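Local atomic coordinates of restriction endonuclease EcoP15I, restriction subunit (Escherichia coli, PDB entry 4ZCF), a protein that cuts DNA 25-27 base pairs downstream of one of two inversely oriented recognition sites, as the ATP-dependent helicase-like and nuclease subunit working with Mod. Residues Glu690-Phe695 / Leu763-Cys768. Residues are numbered along the deposited sequence; the frame is centred on the assembly and turned at random.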
# COMPACT_ATOMS: atom_id res chain seq x y z
N GLU C 690 -30.25 51.32 6.76
CA GLU C 690 -30.44 52.19 5.60
C GLU C 690 -30.20 51.41 4.29
O GLU C 690 -30.99 51.56 3.35
CB GLU C 690 -29.53 53.43 5.70
CG GLU C 690 -29.86 54.53 4.70
CD GLU C 690 -28.80 55.61 4.58
OE1 GLU C 690 -28.52 56.29 5.59
OE2 GLU C 690 -28.25 55.78 3.46
N PHE C 691 -29.13 50.56 4.24
CA PHE C 691 -28.81 49.72 3.08
C PHE C 691 -29.92 48.69 2.82
O PHE C 691 -30.25 48.42 1.66
CB PHE C 691 -27.45 48.99 3.26
CG PHE C 691 -26.96 48.32 2.00
CD1 PHE C 691 -27.35 47.02 1.69
CD2 PHE C 691 -26.14 48.99 1.10
CE1 PHE C 691 -26.94 46.42 0.49
CE2 PHE C 691 -25.72 48.39 -0.08
CZ PHE C 691 -26.12 47.10 -0.38
N LEU C 692 -30.45 48.09 3.91
CA LEU C 692 -31.50 47.07 3.92
C LEU C 692 -32.71 47.52 3.10
O LEU C 692 -33.22 46.76 2.28
CB LEU C 692 -31.90 46.79 5.39
CG LEU C 692 -32.55 45.44 5.68
CD1 LEU C 692 -31.88 44.76 6.83
CD2 LEU C 692 -34.01 45.59 5.99
N SER C 693 -33.13 48.80 3.29
CA SER C 693 -34.26 49.42 2.60
C SER C 693 -34.01 49.63 1.10
O SER C 693 -34.96 49.59 0.33
CB SER C 693 -34.66 50.72 3.29
OG SER C 693 -33.63 51.70 3.21
N ILE C 694 -32.74 49.85 0.69
CA ILE C 694 -32.36 50.04 -0.71
C ILE C 694 -32.46 48.71 -1.48
O ILE C 694 -33.00 48.68 -2.59
CB ILE C 694 -30.98 50.74 -0.82
CG1 ILE C 694 -31.01 52.13 -0.16
CG2 ILE C 694 -30.49 50.83 -2.28
CD1 ILE C 694 -29.67 52.65 0.40
N PHE C 695 -31.98 47.61 -0.86
CA PHE C 695 -32.06 46.26 -1.46
C PHE C 695 -33.52 45.72 -1.46
O PHE C 695 -33.88 44.93 -2.34
CB PHE C 695 -31.06 45.29 -0.79
CG PHE C 695 -31.08 43.89 -1.38
CD1 PHE C 695 -30.53 43.64 -2.63
CD2 PHE C 695 -31.70 42.85 -0.71
CE1 PHE C 695 -30.61 42.36 -3.20
CE2 PHE C 695 -31.78 41.57 -1.28
CZ PHE C 695 -31.23 41.34 -2.53
N LEU C 763 -29.82 40.15 3.90
CA LEU C 763 -30.46 39.43 2.80
C LEU C 763 -31.59 38.59 3.40
O LEU C 763 -32.68 38.51 2.83
CB LEU C 763 -29.46 38.49 2.10
CG LEU C 763 -28.40 39.12 1.19
CD1 LEU C 763 -27.37 38.10 0.77
CD2 LEU C 763 -29.03 39.77 -0.01
N HIS C 764 -31.32 37.95 4.54
CA HIS C 764 -32.27 37.13 5.26
C HIS C 764 -33.42 38.00 5.83
O HIS C 764 -34.57 37.57 5.82
CB HIS C 764 -31.54 36.36 6.36
CG HIS C 764 -32.43 35.62 7.29
ND1 HIS C 764 -33.14 34.50 6.88
CD2 HIS C 764 -32.68 35.84 8.60
CE1 HIS C 764 -33.82 34.10 7.94
NE2 HIS C 764 -33.57 34.87 9.01
N LYS C 765 -33.10 39.20 6.33
CA LYS C 765 -34.06 40.14 6.92
C LYS C 765 -35.09 40.61 5.88
O LYS C 765 -36.29 40.59 6.18
CB LYS C 765 -33.36 41.34 7.58
CG LYS C 765 -33.00 41.10 9.04
CD LYS C 765 -32.06 42.18 9.57
CE LYS C 765 -31.19 41.71 10.73
NZ LYS C 765 -31.98 41.47 11.97
N VAL C 766 -34.63 41.01 4.68
CA VAL C 766 -35.50 41.46 3.59
C VAL C 766 -36.39 40.31 3.11
O VAL C 766 -37.61 40.48 3.09
CB VAL C 766 -34.78 42.21 2.44
CG1 VAL C 766 -34.24 43.55 2.91
CG2 VAL C 766 -33.68 41.38 1.82
N PHE C 767 -35.80 39.12 2.84
CA PHE C 767 -36.53 37.92 2.42
C PHE C 767 -37.60 37.49 3.44
O PHE C 767 -38.61 36.91 3.05
CB PHE C 767 -35.56 36.76 2.09
CG PHE C 767 -34.62 36.94 0.91
CD1 PHE C 767 -34.95 37.79 -0.14
CD2 PHE C 767 -33.43 36.23 0.84
CE1 PHE C 767 -34.08 37.94 -1.23
CE2 PHE C 767 -32.56 36.38 -0.25
CZ PHE C 767 -32.89 37.24 -1.28
N CYS C 768 -37.40 37.82 4.72
CA CYS C 768 -38.35 37.54 5.79
C CYS C 768 -39.55 38.46 5.68
O CYS C 768 -40.69 37.99 5.81
CB CYS C 768 -37.69 37.65 7.16
SG CYS C 768 -36.85 36.14 7.71
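The edge of the Phe-695 ring meets Val-766: CG2 of Val-766 lies near the ring plane, 3.5 Å from Phe-695 CD2. CE1 of Phe-767 lies at that edge too, 4.3 Å from Phe-695 CE2. Leu-763 comes in obliquely, its CD2 3.5 Å from Phe-695 CE2. The Phe-695 side chain leaves its helix anti to the backbone N (chi1 -179°), which carries the ring across to helix 760-769. Elsewhere in the chain, Phe-792 of helix 782-798 meets this ring edge-to-face. With an alanine in place of Phe-695, a gap would probably open between the helices, and Leu-763 CD2 and Val-766 CG2 would lose their aromatic partner. One turn earlier, the side chains of Leu-692 and Val-766 run alongside each other, pointing opposite ways, with Leu-692 CD2 3.7 Å from Val-766 CG1. Val-766 thus touches Leu-692 with CG1 and Phe-695 with CG2. The other branch of Leu-692, CD1, rests against CB and CD of Lys-765, whose amino group makes a long, weak ion pair with Asp-533 of a neighbouring chain. The axes of segments 690-695 and 763-768 approach to 9.8 Å and cross at -53°. This is apolar helix-helix packing in an all-helical cluster, where helices 688-701 and 760-769 meet beside helices 745-756 and 782-798, away from the AMP pocket.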